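PDB 6J3A: gamma-glutamyltranspeptidase from Streptomyces lincolnensis, which probably cleaves gamma-glutamyl-type amide bonds and transfers the acyl group, as a member of the Ntn-hydrolase clan related to LmbA of lincomycin biosynthesis. Local coordinates for residues T164-V169 with N446-E451; N55-E60 with L452-G457; A105-G110 with T458-T463; L97-G102 with T233-G238; R227-P232 with G243-A248. All coordinates share one frame; numbering follows the deposited sequence.

Interaction 1 (T164-V169 with N446-E451)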
# COMPACT_ATOMS: atom_id res chain seq x y z
N THR A 164 19.21 28.77 16.71
CA THR A 164 20.42 27.99 16.47
C THR A 164 20.33 26.56 16.99
O THR A 164 21.04 25.68 16.50
CB THR A 164 21.67 28.67 17.05
OG1 THR A 164 21.45 28.96 18.43
CG2 THR A 164 21.98 29.95 16.29
N THR A 165 19.47 26.31 17.98
CA THR A 165 19.26 24.95 18.48
C THR A 165 18.57 24.06 17.45
O THR A 165 18.76 22.84 17.46
CB THR A 165 18.44 24.94 19.78
OG1 THR A 165 17.21 25.65 19.58
CG2 THR A 165 19.23 25.57 20.92
N SER A 166 17.76 24.67 16.58
CA SER A 166 17.12 23.96 15.47
C SER A 166 18.09 23.70 14.31
O SER A 166 18.00 22.65 13.65
CB SER A 166 15.89 24.73 14.97
OG SER A 166 14.87 24.76 15.94
N ALA A 167 18.99 24.64 14.06
CA ALA A 167 20.11 24.44 13.13
C ALA A 167 20.97 23.24 13.54
O ALA A 167 21.33 22.43 12.69
CB ALA A 167 20.95 25.69 13.03
N ASP A 168 21.26 23.11 14.84
CA ASP A 168 22.05 21.97 15.38
C ASP A 168 21.46 20.61 15.04
O ASP A 168 22.19 19.64 14.83
CB ASP A 168 22.16 22.04 16.92
CG ASP A 168 22.98 23.23 17.41
OD1 ASP A 168 23.80 23.77 16.63
OD2 ASP A 168 22.79 23.63 18.58
N VAL A 169 20.13 20.53 15.01
CA VAL A 169 19.42 19.28 14.76
C VAL A 169 19.13 19.08 13.27
O VAL A 169 19.33 17.97 12.75
CB VAL A 169 18.13 19.23 15.59
CG1 VAL A 169 17.30 17.99 15.26
CG2 VAL A 169 18.46 19.27 17.08
N ASN A 446 9.05 26.72 16.05
CA ASN A 446 9.73 27.04 17.31
C ASN A 446 11.15 26.49 17.31
O ASN A 446 11.43 25.47 16.68
CB ASN A 446 8.97 26.50 18.53
CG ASN A 446 8.10 27.55 19.20
OD1 ASN A 446 8.58 28.58 19.68
ND2 ASN A 446 6.80 27.28 19.28
N PRO A 447 12.05 27.16 18.02
CA PRO A 447 13.38 26.59 18.17
C PRO A 447 13.31 25.26 18.93
O PRO A 447 12.51 25.11 19.86
CB PRO A 447 14.12 27.64 19.00
CG PRO A 447 13.05 28.26 19.84
CD PRO A 447 11.87 28.33 18.91
N VAL A 448 14.15 24.32 18.54
CA VAL A 448 14.31 23.08 19.27
C VAL A 448 14.71 23.32 20.72
O VAL A 448 15.61 24.10 21.01
CB VAL A 448 15.36 22.17 18.59
CG1 VAL A 448 15.81 21.02 19.50
CG2 VAL A 448 14.80 21.62 17.29
N VAL A 449 14.02 22.63 21.62
CA VAL A 449 14.43 22.53 23.01
C VAL A 449 15.70 21.67 23.04
O VAL A 449 15.62 20.45 22.88
CB VAL A 449 13.33 21.91 23.90
CG1 VAL A 449 13.77 21.89 25.36
CG2 VAL A 449 11.99 22.63 23.74
N PRO A 450 16.88 22.30 23.24
CA PRO A 450 18.15 21.64 22.90
C PRO A 450 18.36 20.29 23.59
O PRO A 450 18.81 19.35 22.92
CB PRO A 450 19.23 22.67 23.29
CG PRO A 450 18.57 23.63 24.21
CD PRO A 450 17.09 23.58 23.95
N GLU A 451 17.99 20.17 24.86
CA GLU A 451 18.21 18.91 25.60
C GLU A 451 17.17 17.82 25.31
O GLU A 451 17.32 16.67 25.76
CB GLU A 451 18.40 19.11 27.11
CG GLU A 451 17.39 19.98 27.85
CD GLU A 451 17.76 21.46 27.88
OE1 GLU A 451 17.43 22.17 26.90
OE2 GLU A 451 18.37 21.92 28.87
O HOH W 1 12.60 23.30 15.36
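The flat groups of this contact are the two peptide units that meet at Val448, and Thr165 and Ser166 take one each. Thr165 OG1 lies in the plane of the Val448 carbonyl and donates to a lone pair of Val448 O at 2.6 Å. The C=O...donor angle is 134°. On the preceding peptide, Val448 N donates to Ser166 OG at 2.7 Å. That hydroxyl in turn donates to a water, which bridges on to Asn446 O. Ser166 OG therefore has two partners and links two points of the loop.

Thr165 and Ser166 sit in the first turn of helix 164-170. The other partner is the short, weakly bonded strand 448-449, which pairs antiparallel with strand 454-455, so the start of a helix rests on a small two-stranded pair. Thr165 carries OG1 between its N and carbonyl carbon (chi1 54°), which leaves CG2 to reach Pro450 CB at 3.7 Å. Replacing Thr165 by an alanine would probably leave Val448 O without this donor and open a gap beside the Pro450 ring.

Beside the polar pair, the side chains of Val169 and Val448 cross at about a right angle, with CG2 of Val169 4.0 Å from CG1 of Val448. Val448 CG2 also packs against Ser166 OG, at 3.4 Å. Val449 of the strand lies on Ala224 and Gln228 of helix 220-229.

Interaction 2 (N55-E60 with L452-G457)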
# COMPACT_ATOMS: atom_id res chain seq x y z
N ASN A 55 4.29 17.37 12.78
CA ASN A 55 3.93 17.17 14.17
C ASN A 55 5.18 16.97 15.03
O ASN A 55 6.30 17.05 14.55
CB ASN A 55 2.96 15.99 14.32
CG ASN A 55 3.64 14.65 14.20
OD1 ASN A 55 4.63 14.50 13.49
ND2 ASN A 55 3.11 13.66 14.90
N GLY A 56 4.97 16.72 16.31
CA GLY A 56 6.07 16.44 17.22
C GLY A 56 5.52 16.15 18.60
O GLY A 56 4.34 16.35 18.84
N PRO A 57 6.38 15.66 19.52
CA PRO A 57 5.92 15.21 20.84
C PRO A 57 5.28 16.28 21.76
O PRO A 57 4.43 15.93 22.57
CB PRO A 57 7.19 14.63 21.48
CG PRO A 57 8.09 14.32 20.34
CD PRO A 57 7.81 15.39 19.33
N ALA A 58 5.68 17.54 21.61
CA ALA A 58 5.11 18.64 22.41
C ALA A 58 3.92 19.34 21.73
O ALA A 58 3.52 20.43 22.13
CB ALA A 58 6.19 19.66 22.74
N GLY A 59 3.35 18.68 20.72
CA GLY A 59 2.12 19.14 20.08
C GLY A 59 0.88 18.60 20.78
O GLY A 59 0.85 18.47 22.01
N GLU A 60 -0.13 18.27 19.97
CA GLU A 60 -1.48 17.95 20.45
C GLU A 60 -2.05 16.78 19.71
O GLU A 60 -1.56 16.42 18.66
CB GLU A 60 -2.43 19.11 20.17
CG GLU A 60 -1.99 20.42 20.77
CD GLU A 60 -1.30 21.38 19.83
OE1 GLU A 60 -0.80 22.36 20.38
OE2 GLU A 60 -1.25 21.18 18.59
N LEU A 452 16.14 18.17 24.52
CA LEU A 452 15.09 17.21 24.13
C LEU A 452 15.09 16.78 22.66
O LEU A 452 14.79 15.62 22.35
CB LEU A 452 13.72 17.77 24.49
CG LEU A 452 13.52 18.10 25.97
CD1 LEU A 452 12.08 18.57 26.14
CD2 LEU A 452 13.84 16.94 26.92
N GLY A 453 15.39 17.71 21.76
CA GLY A 453 15.47 17.41 20.35
C GLY A 453 14.27 17.85 19.55
O GLY A 453 14.24 17.65 18.34
N PHE A 454 13.27 18.44 20.21
CA PHE A 454 12.05 18.89 19.52
C PHE A 454 11.56 20.21 20.12
O PHE A 454 11.91 20.52 21.26
CB PHE A 454 10.94 17.83 19.59
CG PHE A 454 10.63 17.38 20.99
CD1 PHE A 454 9.72 18.07 21.78
CD2 PHE A 454 11.26 16.26 21.52
CE1 PHE A 454 9.45 17.65 23.07
CE2 PHE A 454 10.98 15.83 22.81
CZ PHE A 454 10.07 16.53 23.59
N PRO A 455 10.75 20.98 19.37
CA PRO A 455 10.22 22.26 19.84
C PRO A 455 8.84 22.19 20.48
O PRO A 455 8.14 21.18 20.42
CB PRO A 455 10.13 23.07 18.55
CG PRO A 455 9.83 22.06 17.49
CD PRO A 455 10.34 20.73 17.97
N LEU A 456 8.46 23.31 21.08
CA LEU A 456 7.10 23.57 21.53
C LEU A 456 6.14 23.87 20.38
O LEU A 456 6.55 24.24 19.26
CB LEU A 456 7.09 24.74 22.52
CG LEU A 456 7.63 24.43 23.91
CD1 LEU A 456 8.10 25.70 24.60
CD2 LEU A 456 6.58 23.73 24.76
N GLY A 457 4.85 23.73 20.69
CA GLY A 457 3.78 23.91 19.72
C GLY A 457 3.45 25.37 19.46
O GLY A 457 4.12 26.26 19.95
O HOH W 2 7.44 18.70 19.35
O HOH W 3 2.69 22.89 22.79
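Phe454 lays its ring against Pro57, and the edge of the ring reaches Ala58. Its CB begins the contact, 4.0 Å from Pro57 CD. Its CG is closer still, with Pro57 CD at 3.8 Å. From there the ring divides. On one side CD2 and then CE2 face Pro57 CG, and at the tip CZ meets Pro57 CB. On the other side CD1 and CE1 run past Ala58, whose CB lies near the ring plane, 3.8 Å from Phe454 CE1.

Pro57 CG stands over the face, 4.0 Å from the Phe454 ring centroid and 14° off the normal. This is a CH-pi contact. Leu452 CB lies over the opposite face, so the ring is held flat between two aliphatic groups. CG of Phe454 is placed between its own N and carbonyl carbon (chi1 54°), and this turns the ring toward Pro57.

No direct hydrogen bond joins the segments. Two waters do the work instead. One accepts from Ala58 N and donates to Pro455 O. The other donates to Ala58 O at 2.7 Å and accepts from Gly457 N. Residues 56-59 form a type I beta turn, closed by Gly59 N to Gly56 O.

The turn leads from helix 36-50 into strand 61-66. Pro57 also touches His48 of helix 36-50 and Trp192 of helix 186-200, and Phe454 touches Leu188 of that second helix. Phe454 itself lies on the short strand 454-455, antiparallel to 448-449.

Interaction 3 (A105-G110 with T458-T463)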
# COMPACT_ATOMS: atom_id res chain seq x y z
N ALA A 105 2.97 31.41 21.21
CA ALA A 105 1.95 30.60 20.53
C ALA A 105 1.77 29.19 21.14
O ALA A 105 0.77 28.53 20.87
CB ALA A 105 2.26 30.51 19.04
N ALA A 106 2.74 28.75 21.94
CA ALA A 106 2.68 27.42 22.58
C ALA A 106 1.56 27.27 23.60
O ALA A 106 1.52 28.01 24.59
CB ALA A 106 4.01 27.09 23.25
N ALA A 107 0.67 26.31 23.36
CA ALA A 107 -0.24 25.85 24.41
C ALA A 107 0.52 24.84 25.25
O ALA A 107 1.59 24.39 24.84
CB ALA A 107 -1.48 25.23 23.80
N VAL A 108 -0.02 24.46 26.40
CA VAL A 108 0.59 23.40 27.22
C VAL A 108 0.64 22.14 26.34
O VAL A 108 -0.37 21.80 25.75
CB VAL A 108 -0.21 23.09 28.51
CG1 VAL A 108 0.37 21.90 29.26
CG2 VAL A 108 -0.25 24.29 29.45
N PRO A 109 1.80 21.48 26.21
CA PRO A 109 1.82 20.27 25.37
C PRO A 109 0.88 19.18 25.87
O PRO A 109 0.96 18.80 27.04
CB PRO A 109 3.27 19.81 25.44
CG PRO A 109 4.04 21.07 25.69
CD PRO A 109 3.16 21.95 26.53
N GLY A 110 -0.01 18.71 25.00
CA GLY A 110 -1.07 17.78 25.39
C GLY A 110 -1.00 16.36 24.84
O GLY A 110 -1.59 15.44 25.41
N THR A 458 2.40 25.59 18.66
CA THR A 458 1.97 26.93 18.28
C THR A 458 0.45 27.06 18.15
O THR A 458 -0.05 27.83 17.32
CB THR A 458 2.59 27.33 16.93
OG1 THR A 458 2.22 26.37 15.94
CG2 THR A 458 4.12 27.43 17.04
N ARG A 459 -0.30 26.32 18.98
CA ARG A 459 -1.76 26.22 18.78
C ARG A 459 -2.53 27.43 19.30
O ARG A 459 -3.62 27.71 18.80
CB ARG A 459 -2.32 24.93 19.38
CG ARG A 459 -3.70 24.49 18.86
CD ARG A 459 -3.74 24.15 17.38
NE ARG A 459 -2.77 23.11 17.04
CZ ARG A 459 -2.58 22.59 15.83
NH1 ARG A 459 -3.29 23.00 14.79
NH2 ARG A 459 -1.64 21.66 15.66
N LEU A 460 -1.97 28.16 20.25
CA LEU A 460 -2.59 29.42 20.71
C LEU A 460 -2.76 30.45 19.60
O LEU A 460 -3.52 31.41 19.76
CB LEU A 460 -1.83 30.04 21.89
CG LEU A 460 -1.69 29.15 23.12
CD1 LEU A 460 -0.93 29.85 24.23
CD2 LEU A 460 -3.05 28.72 23.64
N GLN A 461 -2.09 30.25 18.47
CA GLN A 461 -2.27 31.11 17.30
C GLN A 461 -3.70 31.20 16.80
O GLN A 461 -4.05 32.16 16.12
CB GLN A 461 -1.33 30.70 16.17
CG GLN A 461 -1.80 29.56 15.28
CD GLN A 461 -0.80 29.28 14.19
OE1 GLN A 461 -0.80 29.95 13.15
NE2 GLN A 461 0.07 28.31 14.41
N MET A 462 -4.51 30.20 17.13
CA MET A 462 -5.89 30.12 16.68
C MET A 462 -6.91 30.86 17.55
O MET A 462 -8.05 31.05 17.14
CB MET A 462 -6.27 28.64 16.57
CG MET A 462 -5.27 27.84 15.74
SD MET A 462 -5.94 26.30 15.09
CE MET A 462 -4.69 25.93 13.88
N THR A 463 -6.49 31.30 18.74
CA THR A 463 -7.32 32.14 19.59
C THR A 463 -7.33 33.58 19.08
O THR A 463 -6.61 33.93 18.15
CB THR A 463 -6.77 32.19 21.02
OG1 THR A 463 -5.45 32.73 21.00
CG2 THR A 463 -6.75 30.81 21.64
O HOH W 4 0.68 24.23 21.25
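Ala105 O receives Leu460 N, at the start of a short 3-10 segment, 459-462, that follows the strand 454-455. The contact joins this turn to the extended loop leading into helix 111-122.

Of the polar contacts, the direct one is Leu460 N to Ala105 O, 2.8 Å. The donor lies in the carbonyl plane, with a C=O...donor angle of 155°. Thr458 CA adds a CA-H...O contact to the same oxygen at 3.3 Å. A water accepts from both Ala107 N and Arg459 N, so one water serves two buried backbone amides, one from each segment.

The apolar contacts come from Leu460 and Thr458. CG of Leu460 is set beside its own backbone N (chi1 -58°), which sends the branches along the loop. CD2 is 3.8 Å from Ala107 CB, and Ala105 CB packs on the CB of Thr458. The other branch of Leu460, CD1, sits close against a carbonyl oxygen, Ala106 O, at 3.1 Å. If Leu460 were an alanine, the backbone bond could stay, but a gap is likely to open beside Ala106 and Ala107.

Charged and amide groups also hold the turn. Arg459 pairs with Glu60 and bonds Ser439. Gln461 NE2 donates to Thr458 O, while its OE1 accepts from Tyr548 N. Leu460 O accepts twice, from Thr463 N and from Thr463 OG1, the latter at 2.6 Å.

Interaction 4 (L97-G102 with T233-G238)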
# COMPACT_ATOMS: atom_id res chain seq x y z
N LEU A 97 -2.62 40.04 16.74
CA LEU A 97 -2.85 38.61 16.58
C LEU A 97 -1.81 37.87 17.40
O LEU A 97 -0.72 38.40 17.66
CB LEU A 97 -2.71 38.22 15.11
CG LEU A 97 -3.63 38.95 14.14
CD1 LEU A 97 -3.13 38.84 12.71
CD2 LEU A 97 -5.05 38.39 14.25
N VAL A 98 -2.14 36.65 17.79
CA VAL A 98 -1.15 35.75 18.37
C VAL A 98 -0.17 35.38 17.26
O VAL A 98 -0.59 35.06 16.15
CB VAL A 98 -1.79 34.49 18.96
CG1 VAL A 98 -0.73 33.49 19.42
CG2 VAL A 98 -2.70 34.84 20.12
N PRO A 99 1.14 35.43 17.55
CA PRO A 99 2.11 35.09 16.50
C PRO A 99 2.02 33.64 15.99
O PRO A 99 1.66 32.73 16.73
CB PRO A 99 3.46 35.31 17.19
CG PRO A 99 3.20 36.22 18.33
CD PRO A 99 1.79 35.96 18.76
N GLY A 100 2.36 33.46 14.71
CA GLY A 100 2.44 32.13 14.11
C GLY A 100 3.56 31.27 14.66
O GLY A 100 3.50 30.04 14.56
N THR A 101 4.58 31.91 15.22
CA THR A 101 5.76 31.21 15.73
C THR A 101 6.12 31.62 17.15
O THR A 101 5.53 32.53 17.71
CB THR A 101 6.94 31.50 14.82
OG1 THR A 101 7.16 32.92 14.78
CG2 THR A 101 6.66 30.99 13.39
N GLY A 102 7.08 30.93 17.73
CA GLY A 102 7.65 31.35 18.99
C GLY A 102 6.87 30.83 20.18
O GLY A 102 5.81 30.23 20.00
N THR A 233 12.88 34.64 22.16
CA THR A 233 12.90 33.94 20.89
C THR A 233 12.24 34.81 19.83
O THR A 233 11.14 35.33 20.03
CB THR A 233 12.13 32.62 21.01
OG1 THR A 233 12.66 31.86 22.10
CG2 THR A 233 12.21 31.79 19.75
N MET A 234 12.91 34.96 18.70
CA MET A 234 12.35 35.67 17.56
C MET A 234 11.08 34.96 17.11
O MET A 234 10.99 33.72 17.16
CB MET A 234 13.36 35.68 16.43
CG MET A 234 12.90 36.30 15.11
SD MET A 234 12.56 38.05 15.30
CE MET A 234 14.22 38.73 15.39
N ASP A 235 10.10 35.74 16.66
CA ASP A 235 8.88 35.17 16.09
C ASP A 235 8.41 35.97 14.87
O ASP A 235 9.16 36.80 14.36
CB ASP A 235 7.81 35.05 17.17
CG ASP A 235 7.35 36.39 17.71
OD1 ASP A 235 7.33 37.40 16.97
OD2 ASP A 235 6.96 36.40 18.88
N THR A 236 7.19 35.71 14.39
CA THR A 236 6.63 36.40 13.22
C THR A 236 6.46 37.92 13.36
O THR A 236 6.42 38.63 12.35
CB THR A 236 5.25 35.81 12.82
OG1 THR A 236 4.39 35.78 13.97
CG2 THR A 236 5.39 34.40 12.26
N SER A 237 6.34 38.42 14.59
CA SER A 237 6.29 39.88 14.87
C SER A 237 7.55 40.65 14.47
O SER A 237 7.48 41.83 14.13
CB SER A 237 5.99 40.15 16.36
OG SER A 237 7.11 39.87 17.20
N GLY A 238 8.70 39.96 14.50
CA GLY A 238 10.00 40.57 14.23
C GLY A 238 10.79 40.86 15.50
O GLY A 238 11.96 41.27 15.41
O HOH W 5 6.06 33.83 20.27
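Thr101 and Thr236 each use a hydroxyl to receive a backbone N-H from the other segment, and this is the tight part of the contact. Thr236 OG1 accepts from Gly100 N at 3.2 Å. Thr101 OG1 accepts from Thr236 N at 2.8 Å, but the angle is only 121° and the bond is weak. Pro99 CB closes over Thr236 OG1 at 3.4 Å. Gly102 lies against Asp235, and a CB on it would clash with Asp235 CB.

The looser side holds the methyl groups of the two partly exposed threonines. Thr236 has OG1 between its own N and carbonyl carbon (chi1 52°), which leaves its CG2 to face Thr101 CG2, at 3.8 Å. At the buried Asp235 end, a water donates to Thr101 O and to Asp235 OD2, bridging the segments. The other carboxylate oxygen, Asp235 OD1, accepts from Ser237 N in an Asx turn, which shapes the type I turn 235-238.

That turn lies in the connection between antiparallel strands 233-234 and 240-241. Trp163 NE1 bonds Met234 O beside it. The 97-102 loop runs between helices 87-92 and 111-122, and its Gly102 pairs through the backbone with Ser445.

Interaction 5 (R227-P232 with G243-A248)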
# COMPACT_ATOMS: atom_id res chain seq x y z
N ARG A 227 12.29 26.07 30.59
CA ARG A 227 13.56 26.76 30.31
C ARG A 227 13.61 27.35 28.89
O ARG A 227 14.03 28.48 28.71
CB ARG A 227 14.74 25.82 30.58
CG ARG A 227 16.10 26.50 30.67
CD ARG A 227 17.24 25.50 30.88
NE ARG A 227 17.04 24.65 32.07
CZ ARG A 227 16.97 23.31 32.10
NH1 ARG A 227 17.12 22.56 31.01
NH2 ARG A 227 16.77 22.70 33.26
N GLN A 228 13.14 26.60 27.89
CA GLN A 228 13.10 27.08 26.50
C GLN A 228 12.06 28.17 26.29
O GLN A 228 12.26 29.09 25.50
CB GLN A 228 12.75 25.95 25.53
CG GLN A 228 13.64 25.76 24.31
CD GLN A 228 14.29 26.98 23.71
OE1 GLN A 228 13.63 27.87 23.18
NE2 GLN A 228 15.60 26.99 23.72
N ALA A 229 10.92 28.01 26.95
CA ALA A 229 9.79 28.92 26.78
C ALA A 229 10.15 30.31 27.27
O ALA A 229 9.80 31.30 26.64
CB ALA A 229 8.58 28.40 27.53
N ARG A 230 10.89 30.35 28.38
CA ARG A 230 11.34 31.60 28.99
C ARG A 230 12.59 32.27 28.35
O ARG A 230 13.00 33.34 28.80
CB ARG A 230 11.58 31.34 30.48
CG ARG A 230 10.29 31.07 31.25
CD ARG A 230 10.46 31.17 32.76
NE ARG A 230 10.74 32.54 33.22
CZ ARG A 230 11.94 33.04 33.56
NH1 ARG A 230 12.03 34.32 33.95
NH2 ARG A 230 13.06 32.31 33.53
N ARG A 231 13.17 31.66 27.31
CA ARG A 231 14.27 32.26 26.54
C ARG A 231 13.73 33.16 25.42
O ARG A 231 12.94 32.69 24.61
CB ARG A 231 15.18 31.16 25.95
CG ARG A 231 16.20 30.60 26.94
CD ARG A 231 17.34 29.85 26.25
NE ARG A 231 17.00 28.45 26.03
CZ ARG A 231 17.49 27.39 26.70
NH1 ARG A 231 18.40 27.53 27.66
NH2 ARG A 231 17.07 26.16 26.38
N PRO A 232 14.15 34.45 25.38
CA PRO A 232 13.73 35.36 24.30
C PRO A 232 13.96 34.77 22.91
O PRO A 232 15.09 34.42 22.56
CB PRO A 232 14.59 36.61 24.53
CG PRO A 232 14.80 36.63 26.01
CD PRO A 232 14.85 35.18 26.45
N GLY A 243 7.78 33.30 26.48
CA GLY A 243 6.54 32.60 26.77
C GLY A 243 6.18 32.72 28.24
O GLY A 243 7.07 32.77 29.10
N THR A 244 4.88 32.76 28.52
CA THR A 244 4.37 32.88 29.89
C THR A 244 4.22 31.52 30.56
O THR A 244 3.90 31.46 31.74
CB THR A 244 2.98 33.55 29.93
OG1 THR A 244 2.01 32.73 29.25
CG2 THR A 244 3.01 34.93 29.27
N LEU A 245 4.43 30.45 29.79
CA LEU A 245 4.42 29.09 30.30
C LEU A 245 5.34 28.92 31.52
O LEU A 245 6.42 29.49 31.58
CB LEU A 245 4.84 28.12 29.19
CG LEU A 245 4.63 26.63 29.48
CD1 LEU A 245 3.19 26.20 29.18
CD2 LEU A 245 5.60 25.77 28.68
N THR A 246 4.87 28.13 32.49
CA THR A 246 5.57 27.93 33.77
C THR A 246 5.56 26.46 34.17
O THR A 246 4.79 25.67 33.64
CB THR A 246 4.90 28.70 34.93
OG1 THR A 246 3.74 27.97 35.38
CG2 THR A 246 4.48 30.12 34.52
N ALA A 247 6.39 26.13 35.15
CA ALA A 247 6.48 24.78 35.72
C ALA A 247 5.13 24.25 36.19
O ALA A 247 4.78 23.11 35.90
CB ALA A 247 7.46 24.77 36.89
N ALA A 248 4.39 25.09 36.91
CA ALA A 248 3.04 24.75 37.40
C ALA A 248 1.97 24.55 36.32
O ALA A 248 1.04 23.76 36.55
CB ALA A 248 2.56 25.80 38.39
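Gly243 N donates to Ala229 O at 2.8 Å, and this bond is the centre of the contact. The N-H points well at the oxygen, with an angle of 154°. The donor stands above the carbonyl plane, 37° out of it, and so does not use a lone pair in that plane. A CB on Gly243 would sit tightly against Ala229 O, at 3.2 Å.

Beside this bond is a small apolar patch. Ala229 CB meets Leu245 CB at 4.1 Å. CG of Leu245 is anti to its backbone N (chi1 -169°), and this brings its CD2 equally near to Ala229 CB. Alongside, the aliphatic part of exposed Arg230 passes the loop, its CG 4.2 Å from Leu245 O and about as far from Gly243 O.

The next shell fixes the two ends. Ala229 is the last residue of helix 220-229, and beyond it Arg231 N bonds back to Gln228 O. Two residues before Ala229, Arg227 forms a salt bridge with Glu451. On the other side, Leu245 CD1 touches Val108. Thr246 is the N-cap of helix 247-252: its side chain caps a backbone N in the first turn, and its own N donates to Asp249 OD2. This is consistent with a capping box.

Between the two segments run strands 233-234 and 240-241. The contact thus closes the base of a short antiparallel beta hairpin that connects the end of one helix to the start of the next.

How the interactions relate
From the N terminus, the chain first passes 55-60, 97-102 and 105-110, which open interactions 2, 4 and 3. Segment 164-169 opens interaction 1, and 227-232 opens interaction 5. Interaction 4 closes at 233-238 and interaction 5 at 243-248, so these two cross. Then 446-451, 452-457 and 458-463 close interactions 1, 2 and 3 one after another. Interaction 1 lies within the spans of 2 and 3, and interaction 5 within those of 1, 2 and 3. Interaction 4 falls within 2 but crosses 1 and 3, and interactions 2 and 3 cross. Residues 446-463 thus join helices 164-170 and 220-229 to the loops before strand 61-66 and helix 111-122.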